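Local coordinates for protein peptide ABC transporter permease (Staphylococcus hominis, PDB 6EXS) that probably carries small peptides across the membrane as a POT family transporter, and binds a Cys-Gly dipeptide conjugated to a thioalcohol, a precursor of body malodour, at residues G19-V24 against K202-V207; M38-M43 against V308-G313; A90-A95 against W195-N200; F172-N177 against F330-F335. All blocks are in the same frame, centred on the assembly; numbering follows the deposited sequence.

Contact 1. Residues G19-V24 against K202-V207; sequences GVLFFV and KNLGSV. With OLC ((2R)-2,3-dihydroxypropyl (9Z)-octadec-9-enoate), chain L.
Leu204 sits just before the chain leaves its helix at Gly205 with positive phi, and from this last helical position it packs against Leu21 on another helix. The two helices, 16-44 and 178-204, are the first and sixth membrane-spanning helices of the N-terminal bundle of a major facilitator fold, and the contact joins them near one end of that bundle. It is thin and wholly van der Waals. Leu21 extends its chain, with CG anti to the carbonyl carbon (chi1 -60°), and this brings its CD1 to 4.0 Å from Leu204 CD2, one methyl branch against another. One residue earlier on the second helix, Asn203 faces Val20. Val20 CG2 lies 3.9 Å from Asn203 CB, so the valine methyl rests on the root of the asparagine side chain. Leu21 also packs on Ile132, Ile135 and Val136 of helix 110-137, and all four touching residues are buried. Past Leu204 a type II' turn carries the chain to Val207, closed by Val207 N to Leu204 O at 3.2 Å. Arg88 takes the carbonyls of Gly205 and Val207 and ties the turn down. Elsewhere on helix 16-44, a bound monoolein lies over one face of the Phe22 ring, which also packs on helix 147-174. The lipid's C2 is 4.0 Å above the ring plane, toward the rim, while its C3 comes to 3.6 Å from Phe22 CZ.

Contact 2. Residues M38-M43 against V308-G313; sequences MLIFYM and VLNIYG
Where the N- and C-terminal bundles of the transporter face each other, helix 16-44 meets the short helix 309-316, and Ile40 and Phe41 press on Asn310 and Ile311. The short helix restarts the chain after the break that follows helix 279-302, so the contact spans the two halves of a major facilitator fold. The local axes stay 11.5 Å apart and cross at -57°, which leaves the joining to side chains. Ile40 uses both its branches. Its CG1, anti to the backbone N (chi1 -176°), comes to 3.8 Å from Ile311 CD1, and its own CD1 reaches the same methyl. The other branch, CG2, lies 3.7 Å from Asn310 ND2. That amide nitrogen also stands 3.9 Å from Phe41 CZ, with the amide and ring planes turned 68° apart. Ile40 CG2 in turn rests over one face of the Phe41 ring, toward its rim, so isoleucine, phenylalanine and asparagine close up as a group. Asn310 ND2 makes a weak hydrogen bond back to Ser306 O, which helps account for a buried amide lying among apolar groups. The Asn310 side chain as a whole lies about 6 Å from the bound conjugated peptide. Tyr403 of helix 396-418 and Phe335 of the loop before helix 338-357 flank Asn310, Glu332 of that loop touches Phe41, and Tyr42 turns to Phe178 and Phe182 of helix 178-204.

Contact 3. Residues A90-A95 against W195-N200; sequences ATLLGA and WYLLFN. With OLC ((2R)-2,3-dihydroxypropyl (9Z)-octadec-9-enoate), chain J; OLC ((2R)-2,3-dihydroxypropyl (9Z)-octadec-9-enoate), chain I; OLC ((2R)-2,3-dihydroxypropyl (9Z)-octadec-9-enoate), chain M.
Apolar contacts from Leu92 to Tyr196 and Leu197 join helix 74-106 to helix 178-204, within the N-terminal six-helix bundle of a major facilitator fold and at its lipid-facing side. Leu92 divides its methyls between the two partners. Its CD2 approaches the Tyr196 ring obliquely, at 4.3 Å from CE1, and CD1 lies 4.2 Å from Leu197 CD2, the two leucine side chains crossing at about a right angle. Monoolein molecules fill in around them: in one, O19 comes to 3.4 Å from Leu92 CD2, and in another, C22 sits 3.7 Å from Leu197 CD2. Aromatic packing runs along helix 178-204 itself. Phe199 CE2 stands over the centre of the Trp195 ring, and Asn200 CB over the centre of the Tyr196 ring; Phe23 of helix 16-44 stacks with Trp195. Most polar contacts gather round Tyr196 and Asn200. Arg88 binds both the Tyr196 hydroxyl and Asn200 OD1, holding the two side chains together. Apart from these, Leu198 O accepts a hydroxyl of a third monoolein. Asn200 CG is placed between the backbone N and the carbonyl carbon (chi1 85°), which folds the amide back over its own helix. There ND2 donates twice, to Tyr196 O at 2.8 Å, from above the carbonyl plane, and almost straight (173°) to monoolein O23, also at 2.8 Å.

Contact 4. Residues F172-N177 against F330-F335; sequences FVDIRN and FGEALF. With C3H (2-[[(2~{R})-2-azanyl-3-[(3~{S})-3-methyl-1-oxidanyl-hexan-3-yl]sulfanyl-propanoyl]amino]ethanoic acid), chain O.
The guanidinium of Arg176 has Val173 O at its edge, nearly in plane, while Glu332 OE2 across the contact stands oblique to it, 4.5 Å from Arg176 NH2 and too far for a salt bridge. In the opposing loop Phe330 CE2 lies over one face of the Phe335 ring, toward the rim, and Phe335 CA sits at the edge of the Phe330 ring. Val173 and Glu332 approach from opposite directions, valine CG1 meeting the carboxylate at 4.1 Å from OE2. A bend at chi2 (-92°) turns that carboxylate toward the helix end. Here helix 147-174 finishes in a Schellman motif: Arg176 has positive phi, Asn177 N binds Phe172 O at 2.8 Å, and Arg176 N binds Val173 O. The guanidinium NH2 grips the same oxygen at 2.7 Å, from the other face of the carbonyl plane. This end of the N-terminal bundle of the major facilitator fold thus abuts the loop that leads into helix 338-357 of the C-terminal bundle. Asp174 OD1 and Glu332 OE1 come within 4.3 Å of each other, an approach that Arg329 probably makes tolerable by forming salt bridges to both carboxylates. Gln170 NE2 donates to both of those oxygens as well. At the far end of the loop, Phe335 O accepts the hydroxyl O of the bound conjugated peptide at 2.8 Å.

In the fold
Contacts 1 and 3 join helices inside the N-terminal bundle, share helix 178-204 and touch each other, with centres 9 Å apart; Arg88 serves both. Contact 1 is buried, whereas contact 3 opens onto lipid, and monoolein supplies some of its polar partners. Contacts 2 and 4 have centres some 31 to 36 Å from those of that pair and bridge the two bundles. Their centres are 10 Å apart, and Met38 of contact 2 packs on Phe172 and Val173 of contact 4. Contact 2 is buried and mostly apolar, with one amide among its groups; contact 4 is partly exposed and charged. Helix 16-44 takes part in both contacts 1 and 2, near its opposite ends.

Contact 1. Residues G19-V24 against K202-V207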
# COMPACT_ATOMS: atom_id res chain seq x y z
N GLY A 19 -3.05 -15.98 15.53
CA GLY A 19 -4.36 -15.51 15.99
C GLY A 19 -4.30 -14.14 16.62
O GLY A 19 -5.11 -13.27 16.29
N VAL A 20 -3.28 -13.93 17.47
CA VAL A 20 -3.04 -12.65 18.15
C VAL A 20 -2.76 -11.58 17.09
O VAL A 20 -3.44 -10.56 17.11
CB VAL A 20 -1.91 -12.76 19.22
CG1 VAL A 20 -1.62 -11.40 19.87
CG2 VAL A 20 -2.27 -13.78 20.28
N LEU A 21 -1.85 -11.86 16.13
CA LEU A 21 -1.44 -10.92 15.09
C LEU A 21 -2.48 -10.70 13.99
O LEU A 21 -2.49 -9.62 13.37
CB LEU A 21 -0.07 -11.28 14.50
CG LEU A 21 1.06 -11.28 15.55
CD1 LEU A 21 2.36 -11.66 14.95
CD2 LEU A 21 1.18 -9.94 16.30
N PHE A 22 -3.40 -11.67 13.79
CA PHE A 22 -4.50 -11.55 12.84
C PHE A 22 -5.47 -10.48 13.38
O PHE A 22 -5.84 -9.58 12.62
CB PHE A 22 -5.22 -12.90 12.63
CG PHE A 22 -6.36 -12.88 11.63
CD1 PHE A 22 -7.61 -12.38 11.98
CD2 PHE A 22 -6.21 -13.42 10.36
CE1 PHE A 22 -8.67 -12.37 11.07
CE2 PHE A 22 -7.27 -13.43 9.45
CZ PHE A 22 -8.49 -12.89 9.81
N PHE A 23 -5.84 -10.55 14.69
CA PHE A 23 -6.73 -9.59 15.36
C PHE A 23 -6.11 -8.20 15.37
O PHE A 23 -6.81 -7.22 15.12
CB PHE A 23 -7.03 -10.06 16.79
CG PHE A 23 -8.11 -9.31 17.56
CD1 PHE A 23 -7.83 -8.09 18.18
CD2 PHE A 23 -9.38 -9.86 17.73
CE1 PHE A 23 -8.81 -7.44 18.95
CE2 PHE A 23 -10.35 -9.20 18.49
CZ PHE A 23 -10.06 -8.00 19.10
N VAL A 24 -4.79 -8.11 15.67
CA VAL A 24 -4.03 -6.85 15.71
C VAL A 24 -3.98 -6.22 14.30
O VAL A 24 -4.33 -5.05 14.16
CB VAL A 24 -2.62 -7.06 16.32
CG1 VAL A 24 -1.74 -5.83 16.13
CG2 VAL A 24 -2.71 -7.44 17.79
N LYS A 202 2.94 -14.55 26.07
CA LYS A 202 2.95 -16.02 26.07
C LYS A 202 2.86 -16.65 24.66
O LYS A 202 3.42 -17.73 24.44
CB LYS A 202 1.89 -16.62 27.02
CG LYS A 202 0.44 -16.28 26.71
CD LYS A 202 -0.50 -17.42 27.11
CE LYS A 202 -1.94 -17.12 26.78
NZ LYS A 202 -2.84 -18.24 27.15
N ASN A 203 2.18 -15.97 23.71
CA ASN A 203 1.97 -16.47 22.35
C ASN A 203 3.15 -16.26 21.38
O ASN A 203 3.29 -17.04 20.44
CB ASN A 203 0.69 -15.86 21.76
CG ASN A 203 -0.57 -16.18 22.54
OD1 ASN A 203 -0.71 -15.86 23.71
ND2 ASN A 203 -1.53 -16.79 21.88
N LEU A 204 3.96 -15.22 21.59
CA LEU A 204 5.08 -14.87 20.69
C LEU A 204 6.47 -15.11 21.30
O LEU A 204 7.46 -15.17 20.56
CB LEU A 204 4.94 -13.41 20.16
CG LEU A 204 3.56 -12.97 19.62
CD1 LEU A 204 3.51 -11.46 19.45
CD2 LEU A 204 3.22 -13.66 18.32
N GLY A 205 6.52 -15.27 22.62
CA GLY A 205 7.73 -15.54 23.38
C GLY A 205 8.90 -14.62 23.10
O GLY A 205 8.76 -13.39 23.16
N SER A 206 10.05 -15.23 22.79
CA SER A 206 11.32 -14.55 22.51
C SER A 206 11.45 -14.00 21.08
O SER A 206 12.38 -13.23 20.82
CB SER A 206 12.48 -15.49 22.80
OG SER A 206 12.39 -16.64 21.99
N VAL A 207 10.56 -14.43 20.15
CA VAL A 207 10.56 -14.04 18.74
C VAL A 207 10.56 -12.51 18.56
O VAL A 207 9.57 -11.85 18.90
CB VAL A 207 9.42 -14.72 17.94
CG1 VAL A 207 9.36 -14.20 16.50
CG2 VAL A 207 9.54 -16.23 17.96
C24 OLC L . -8.80 -21.07 8.19
C5 OLC L . -13.25 -14.70 11.26
C4 OLC L . -12.28 -15.81 10.92
C3 OLC L . -10.82 -15.38 11.00
C2 OLC L . -9.83 -16.52 10.79
C21 OLC L . -10.06 -18.91 7.98
C1 OLC L . -9.72 -16.99 9.37
C22 OLC L . -8.80 -19.66 7.64
O19 OLC L . -9.54 -16.27 8.42
O25 OLC L . -7.69 -21.81 7.70
O23 OLC L . -8.66 -19.70 6.21
O20 OLC L . -9.86 -18.32 9.29

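Contact 2. Residues M38-M43 against V308-G313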
# COMPACT_ATOMS: atom_id res chain seq x y z
N MET A 38 -12.26 8.06 4.00
CA MET A 38 -12.82 9.34 4.44
C MET A 38 -11.92 10.51 4.10
O MET A 38 -12.44 11.59 3.81
CB MET A 38 -13.02 9.34 5.96
CG MET A 38 -14.08 8.37 6.45
SD MET A 38 -14.42 8.66 8.21
CE MET A 38 -15.67 9.87 8.08
N LEU A 39 -10.58 10.34 4.20
CA LEU A 39 -9.59 11.41 4.02
C LEU A 39 -9.75 12.22 2.74
O LEU A 39 -9.70 13.44 2.82
CB LEU A 39 -8.14 10.90 4.16
CG LEU A 39 -7.11 11.95 4.58
CD1 LEU A 39 -7.28 12.36 6.05
CD2 LEU A 39 -5.69 11.44 4.36
N ILE A 40 -9.98 11.57 1.58
CA ILE A 40 -10.12 12.28 0.30
C ILE A 40 -11.30 13.26 0.32
O ILE A 40 -11.12 14.42 -0.04
CB ILE A 40 -10.12 11.33 -0.95
CG1 ILE A 40 -10.16 12.12 -2.29
CG2 ILE A 40 -11.22 10.24 -0.89
CD1 ILE A 40 -8.93 12.96 -2.65
N PHE A 41 -12.48 12.83 0.82
CA PHE A 41 -13.67 13.67 0.91
C PHE A 41 -13.53 14.74 1.97
O PHE A 41 -13.86 15.89 1.69
CB PHE A 41 -14.93 12.82 1.10
CG PHE A 41 -15.01 11.74 0.06
CD1 PHE A 41 -15.19 12.05 -1.28
CD2 PHE A 41 -14.81 10.40 0.41
CE1 PHE A 41 -15.20 11.05 -2.25
CE2 PHE A 41 -14.84 9.41 -0.56
CZ PHE A 41 -15.01 9.74 -1.88
N TYR A 42 -12.98 14.39 3.14
CA TYR A 42 -12.72 15.33 4.23
C TYR A 42 -11.83 16.50 3.75
O TYR A 42 -12.09 17.63 4.12
CB TYR A 42 -12.06 14.60 5.40
CG TYR A 42 -11.64 15.50 6.54
CD1 TYR A 42 -12.57 16.29 7.21
CD2 TYR A 42 -10.32 15.52 7.00
CE1 TYR A 42 -12.21 17.09 8.29
CE2 TYR A 42 -9.94 16.31 8.09
CZ TYR A 42 -10.89 17.09 8.73
OH TYR A 42 -10.53 17.88 9.80
N MET A 43 -10.82 16.22 2.91
CA MET A 43 -9.92 17.25 2.37
C MET A 43 -10.57 18.21 1.36
O MET A 43 -10.47 19.43 1.56
CB MET A 43 -8.66 16.61 1.77
CG MET A 43 -7.74 16.03 2.81
SD MET A 43 -6.15 15.55 2.13
CE MET A 43 -6.57 14.03 1.33
N VAL A 308 -8.81 9.21 -7.73
CA VAL A 308 -9.19 9.65 -9.09
C VAL A 308 -10.53 9.03 -9.56
O VAL A 308 -11.45 9.78 -9.92
CB VAL A 308 -8.02 9.43 -10.10
CG1 VAL A 308 -8.44 9.74 -11.54
CG2 VAL A 308 -6.78 10.23 -9.72
N LEU A 309 -10.62 7.69 -9.59
CA LEU A 309 -11.80 6.97 -10.07
C LEU A 309 -13.07 7.19 -9.22
O LEU A 309 -14.16 7.29 -9.79
CB LEU A 309 -11.50 5.47 -10.25
CG LEU A 309 -12.41 4.67 -11.19
CD1 LEU A 309 -12.49 5.30 -12.60
CD2 LEU A 309 -11.94 3.21 -11.27
N ASN A 310 -12.90 7.31 -7.88
CA ASN A 310 -13.99 7.55 -6.92
C ASN A 310 -14.63 8.97 -7.03
O ASN A 310 -15.86 9.08 -6.93
CB ASN A 310 -13.53 7.25 -5.48
CG ASN A 310 -12.25 7.92 -5.03
OD1 ASN A 310 -11.44 8.39 -5.83
ND2 ASN A 310 -12.03 7.94 -3.73
N ILE A 311 -13.80 10.04 -7.19
CA ILE A 311 -14.26 11.43 -7.36
C ILE A 311 -14.98 11.53 -8.72
O ILE A 311 -16.00 12.21 -8.81
CB ILE A 311 -13.12 12.48 -7.23
CG1 ILE A 311 -12.42 12.41 -5.86
CG2 ILE A 311 -13.64 13.90 -7.51
CD1 ILE A 311 -11.22 13.40 -5.70
N TYR A 312 -14.45 10.84 -9.75
CA TYR A 312 -15.06 10.78 -11.09
C TYR A 312 -16.43 10.11 -11.02
O TYR A 312 -17.36 10.60 -11.63
CB TYR A 312 -14.15 10.04 -12.09
CG TYR A 312 -14.64 10.06 -13.52
CD1 TYR A 312 -14.62 11.24 -14.27
CD2 TYR A 312 -15.11 8.90 -14.13
CE1 TYR A 312 -15.04 11.25 -15.60
CE2 TYR A 312 -15.56 8.91 -15.45
CZ TYR A 312 -15.51 10.09 -16.19
OH TYR A 312 -15.94 10.10 -17.49
N GLY A 313 -16.54 9.04 -10.24
CA GLY A 313 -17.80 8.34 -10.02
C GLY A 313 -18.80 9.23 -9.31
O GLY A 313 -19.94 9.35 -9.75

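Contact 3. Residues A90-A95 against W195-N200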
# COMPACT_ATOMS: atom_id res chain seq x y z
N ALA A 90 9.60 -2.34 17.61
CA ALA A 90 9.24 -1.58 16.41
C ALA A 90 7.74 -1.69 16.06
O ALA A 90 7.14 -0.67 15.68
CB ALA A 90 10.11 -2.02 15.24
N THR A 91 7.14 -2.90 16.20
CA THR A 91 5.71 -3.17 15.95
C THR A 91 4.87 -2.38 16.99
O THR A 91 3.84 -1.81 16.64
CB THR A 91 5.40 -4.70 16.04
OG1 THR A 91 6.20 -5.41 15.10
CG2 THR A 91 3.91 -5.04 15.82
N LEU A 92 5.33 -2.37 18.26
CA LEU A 92 4.66 -1.72 19.39
C LEU A 92 4.77 -0.20 19.31
O LEU A 92 3.76 0.49 19.50
CB LEU A 92 5.21 -2.26 20.73
CG LEU A 92 4.62 -1.73 22.07
CD1 LEU A 92 3.09 -1.70 22.08
CD2 LEU A 92 5.12 -2.55 23.23
N LEU A 93 5.98 0.33 19.04
CA LEU A 93 6.16 1.78 18.90
C LEU A 93 5.36 2.27 17.71
O LEU A 93 4.64 3.27 17.84
CB LEU A 93 7.65 2.17 18.80
CG LEU A 93 7.95 3.68 18.83
CD1 LEU A 93 7.34 4.35 20.05
CD2 LEU A 93 9.43 3.93 18.79
N GLY A 94 5.39 1.52 16.62
CA GLY A 94 4.61 1.81 15.42
C GLY A 94 3.14 1.94 15.72
O GLY A 94 2.53 2.95 15.38
N ALA A 95 2.56 0.94 16.40
CA ALA A 95 1.15 0.89 16.80
C ALA A 95 0.72 2.11 17.63
O ALA A 95 -0.35 2.66 17.38
CB ALA A 95 0.85 -0.39 17.55
N TRP A 195 -5.21 -5.86 22.56
CA TRP A 195 -5.09 -7.28 22.27
C TRP A 195 -3.63 -7.75 22.24
O TRP A 195 -3.32 -8.78 22.84
CB TRP A 195 -5.79 -7.61 20.94
CG TRP A 195 -6.21 -9.04 20.82
CD1 TRP A 195 -5.58 -10.02 20.11
CD2 TRP A 195 -7.38 -9.65 21.39
NE1 TRP A 195 -6.28 -11.21 20.22
CE2 TRP A 195 -7.38 -11.01 21.01
CE3 TRP A 195 -8.42 -9.17 22.21
CZ2 TRP A 195 -8.39 -11.89 21.39
CZ3 TRP A 195 -9.41 -10.06 22.60
CH2 TRP A 195 -9.39 -11.40 22.20
N TYR A 196 -2.73 -6.97 21.58
CA TYR A 196 -1.29 -7.25 21.54
C TYR A 196 -0.75 -7.21 22.97
O TYR A 196 -0.13 -8.18 23.41
CB TYR A 196 -0.53 -6.25 20.64
CG TYR A 196 0.97 -6.45 20.62
CD1 TYR A 196 1.80 -5.84 21.56
CD2 TYR A 196 1.57 -7.26 19.65
CE1 TYR A 196 3.17 -6.05 21.56
CE2 TYR A 196 2.95 -7.45 19.62
CZ TYR A 196 3.75 -6.85 20.58
OH TYR A 196 5.10 -7.05 20.57
N LEU A 197 -1.00 -6.11 23.71
CA LEU A 197 -0.55 -5.96 25.10
C LEU A 197 -1.01 -7.13 25.99
O LEU A 197 -0.22 -7.66 26.77
CB LEU A 197 -0.99 -4.61 25.69
CG LEU A 197 -0.35 -3.34 25.10
CD1 LEU A 197 -1.01 -2.11 25.64
CD2 LEU A 197 1.14 -3.25 25.40
N LEU A 198 -2.27 -7.56 25.84
CA LEU A 198 -2.82 -8.66 26.62
C LEU A 198 -2.23 -10.04 26.29
O LEU A 198 -2.00 -10.83 27.20
CB LEU A 198 -4.35 -8.73 26.45
CG LEU A 198 -5.22 -7.73 27.21
CD1 LEU A 198 -6.65 -7.77 26.69
CD2 LEU A 198 -5.16 -7.98 28.72
N PHE A 199 -2.04 -10.33 24.98
CA PHE A 199 -1.70 -11.68 24.55
C PHE A 199 -0.32 -11.91 23.93
O PHE A 199 0.04 -13.07 23.78
CB PHE A 199 -2.79 -12.16 23.57
CG PHE A 199 -4.15 -12.16 24.22
CD1 PHE A 199 -4.45 -13.08 25.23
CD2 PHE A 199 -5.11 -11.22 23.87
CE1 PHE A 199 -5.69 -13.05 25.87
CE2 PHE A 199 -6.35 -11.21 24.50
CZ PHE A 199 -6.64 -12.12 25.50
N ASN A 200 0.46 -10.87 23.60
CA ASN A 200 1.76 -11.03 22.94
C ASN A 200 2.80 -11.89 23.69
O ASN A 200 3.45 -12.71 23.05
CB ASN A 200 2.38 -9.66 22.56
CG ASN A 200 3.17 -8.99 23.66
OD1 ASN A 200 4.38 -9.22 23.82
ND2 ASN A 200 2.50 -8.19 24.47
C24 OLC J . 4.73 -4.95 26.26
C6 OLC J . -3.53 -3.07 28.74
C5 OLC J . -2.97 -4.06 29.75
C4 OLC J . -1.58 -4.57 29.41
C3 OLC J . -1.04 -5.59 30.40
C2 OLC J . 0.10 -6.45 29.85
C21 OLC J . 3.27 -5.36 28.27
C1 OLC J . 1.43 -5.75 29.74
C22 OLC J . 3.56 -5.72 26.84
O19 OLC J . 1.95 -5.12 30.62
O25 OLC J . 5.96 -5.33 26.86
O23 OLC J . 3.81 -7.13 26.74
O20 OLC J . 1.98 -5.95 28.54
C9 OLC I . -13.53 -9.36 22.02
C8 OLC I . -13.21 -10.25 23.19
C24 OLC I . -3.32 -11.54 30.28
C7 OLC I . -13.27 -9.52 24.53
C6 OLC I . -12.87 -10.37 25.73
C5 OLC I . -11.38 -10.36 26.05
C4 OLC I . -11.03 -11.08 27.35
C3 OLC I . -9.65 -10.73 27.90
C2 OLC I . -9.27 -11.55 29.12
C21 OLC I . -5.82 -11.28 30.48
C1 OLC I . -8.14 -10.96 29.91
C22 OLC I . -4.68 -11.87 29.69
O19 OLC I . -8.22 -9.96 30.58
O25 OLC I . -2.91 -10.21 29.99
O23 OLC I . -4.84 -13.29 29.65
O20 OLC I . -7.02 -11.70 29.78
C24 OLC M . 12.81 -1.12 22.65
C5 OLC M . 6.30 4.40 24.56
C4 OLC M . 6.20 3.27 23.55
C3 OLC M . 7.32 2.26 23.64
C2 OLC M . 7.22 1.17 22.58
C21 OLC M . 10.60 -0.18 21.92
C1 OLC M . 8.32 0.15 22.63
C22 OLC M . 11.63 -0.24 23.01
O19 OLC M . 8.15 -1.02 22.86
O25 OLC M . 12.44 -2.50 22.60
O23 OLC M . 12.10 1.09 23.31
O20 OLC M . 9.52 0.69 22.35

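Contact 4. Residues F172-N177 against F330-F335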
# COMPACT_ATOMS: atom_id res chain seq x y z
N PHE A 172 -20.71 8.24 8.56
CA PHE A 172 -20.05 9.44 9.07
C PHE A 172 -19.76 10.47 7.98
O PHE A 172 -19.84 11.66 8.25
CB PHE A 172 -18.79 9.09 9.85
CG PHE A 172 -19.07 8.37 11.15
CD1 PHE A 172 -19.21 6.99 11.18
CD2 PHE A 172 -19.16 9.07 12.34
CE1 PHE A 172 -19.46 6.32 12.37
CE2 PHE A 172 -19.39 8.40 13.54
CZ PHE A 172 -19.54 7.03 13.55
N VAL A 173 -19.49 10.00 6.74
CA VAL A 173 -19.30 10.86 5.56
C VAL A 173 -20.68 11.45 5.21
O VAL A 173 -20.78 12.66 4.98
CB VAL A 173 -18.67 10.12 4.35
CG1 VAL A 173 -18.33 11.09 3.22
CG2 VAL A 173 -17.43 9.33 4.77
N ASP A 174 -21.75 10.61 5.21
CA ASP A 174 -23.13 11.04 4.93
C ASP A 174 -23.62 12.16 5.86
O ASP A 174 -24.15 13.15 5.37
CB ASP A 174 -24.10 9.84 4.95
CG ASP A 174 -24.01 8.90 3.76
OD1 ASP A 174 -23.48 9.32 2.71
OD2 ASP A 174 -24.53 7.77 3.86
N ILE A 175 -23.43 12.01 7.19
CA ILE A 175 -23.84 13.02 8.19
C ILE A 175 -22.77 14.12 8.37
O ILE A 175 -22.98 15.03 9.17
CB ILE A 175 -24.30 12.39 9.55
CG1 ILE A 175 -23.14 11.67 10.28
CG2 ILE A 175 -25.52 11.49 9.36
CD1 ILE A 175 -23.36 11.39 11.76
N ARG A 176 -21.64 14.02 7.64
CA ARG A 176 -20.52 14.98 7.65
C ARG A 176 -19.82 15.07 9.04
O ARG A 176 -19.28 16.11 9.41
CB ARG A 176 -20.93 16.38 7.10
CG ARG A 176 -21.63 16.38 5.73
CD ARG A 176 -20.67 16.09 4.59
NE ARG A 176 -21.30 16.28 3.28
CZ ARG A 176 -21.59 15.30 2.42
NH1 ARG A 176 -22.15 15.58 1.26
NH2 ARG A 176 -21.29 14.04 2.72
N ASN A 177 -19.81 13.96 9.78
CA ASN A 177 -19.16 13.86 11.08
C ASN A 177 -17.82 13.17 10.86
O ASN A 177 -17.66 11.98 11.12
CB ASN A 177 -20.05 13.09 12.08
CG ASN A 177 -19.57 13.05 13.51
OD1 ASN A 177 -20.07 12.28 14.32
ND2 ASN A 177 -18.59 13.87 13.88
N PHE A 330 -25.37 4.17 -3.98
CA PHE A 330 -24.02 3.71 -3.70
C PHE A 330 -23.23 4.85 -3.03
O PHE A 330 -23.05 5.91 -3.63
CB PHE A 330 -23.33 3.25 -5.00
CG PHE A 330 -22.07 2.45 -4.80
CD1 PHE A 330 -22.12 1.07 -4.61
CD2 PHE A 330 -20.82 3.06 -4.82
CE1 PHE A 330 -20.95 0.33 -4.43
CE2 PHE A 330 -19.65 2.33 -4.65
CZ PHE A 330 -19.72 0.96 -4.45
N GLY A 331 -22.83 4.64 -1.78
CA GLY A 331 -22.04 5.60 -1.03
C GLY A 331 -20.62 5.67 -1.56
O GLY A 331 -20.00 4.62 -1.78
N GLU A 332 -20.11 6.90 -1.79
CA GLU A 332 -18.79 7.18 -2.38
C GLU A 332 -17.64 6.45 -1.71
O GLU A 332 -16.72 6.05 -2.42
CB GLU A 332 -18.49 8.69 -2.48
CG GLU A 332 -18.54 9.46 -1.17
CD GLU A 332 -19.87 10.09 -0.80
OE1 GLU A 332 -20.87 9.34 -0.70
OE2 GLU A 332 -19.90 11.32 -0.57
N ALA A 333 -17.69 6.21 -0.37
CA ALA A 333 -16.62 5.48 0.34
C ALA A 333 -16.62 3.97 0.07
O ALA A 333 -15.58 3.34 0.24
CB ALA A 333 -16.68 5.76 1.84
N LEU A 334 -17.76 3.42 -0.40
CA LEU A 334 -17.90 1.99 -0.74
C LEU A 334 -17.12 1.58 -1.99
O LEU A 334 -16.89 0.39 -2.18
CB LEU A 334 -19.37 1.58 -0.84
CG LEU A 334 -19.96 1.03 0.45
CD1 LEU A 334 -20.52 2.12 1.31
CD2 LEU A 334 -21.04 0.03 0.16
N PHE A 335 -16.66 2.54 -2.81
CA PHE A 335 -15.79 2.28 -3.96
C PHE A 335 -14.49 1.60 -3.51
O PHE A 335 -13.90 0.87 -4.30
CB PHE A 335 -15.41 3.59 -4.67
CG PHE A 335 -16.43 4.16 -5.62
CD1 PHE A 335 -16.98 3.39 -6.63
CD2 PHE A 335 -16.77 5.51 -5.56
CE1 PHE A 335 -17.90 3.94 -7.54
CE2 PHE A 335 -17.68 6.06 -6.47
CZ PHE A 335 -18.24 5.27 -7.44
O2 C3H O . -4.79 -3.63 1.12
C11 C3H O . -5.45 -4.29 0.40
O3 C3H O . -5.03 -5.36 -0.17
C10 C3H O . -6.85 -3.96 -0.03
N1 C3H O . -7.13 -2.55 -0.04
C9 C3H O . -6.85 -1.80 -1.09
O1 C3H O . -5.77 -1.81 -1.66
C8 C3H O . -7.93 -0.90 -1.63
N C3H O . -8.97 -0.76 -0.63
C7 C3H O . -7.37 0.49 -1.93
S C3H O . -7.03 0.89 -3.67
C3 C3H O . -8.60 0.97 -4.68
C4 C3H O . -9.37 2.16 -4.16
C5 C3H O . -9.30 -0.38 -4.54
C6 C3H O . -10.70 -0.49 -5.09
O C3H O . -11.64 -0.80 -4.11
C2 C3H O . -8.29 1.18 -6.16
C1 C3H O . -8.74 0.06 -7.08
C C3H O . -8.40 0.36 -8.51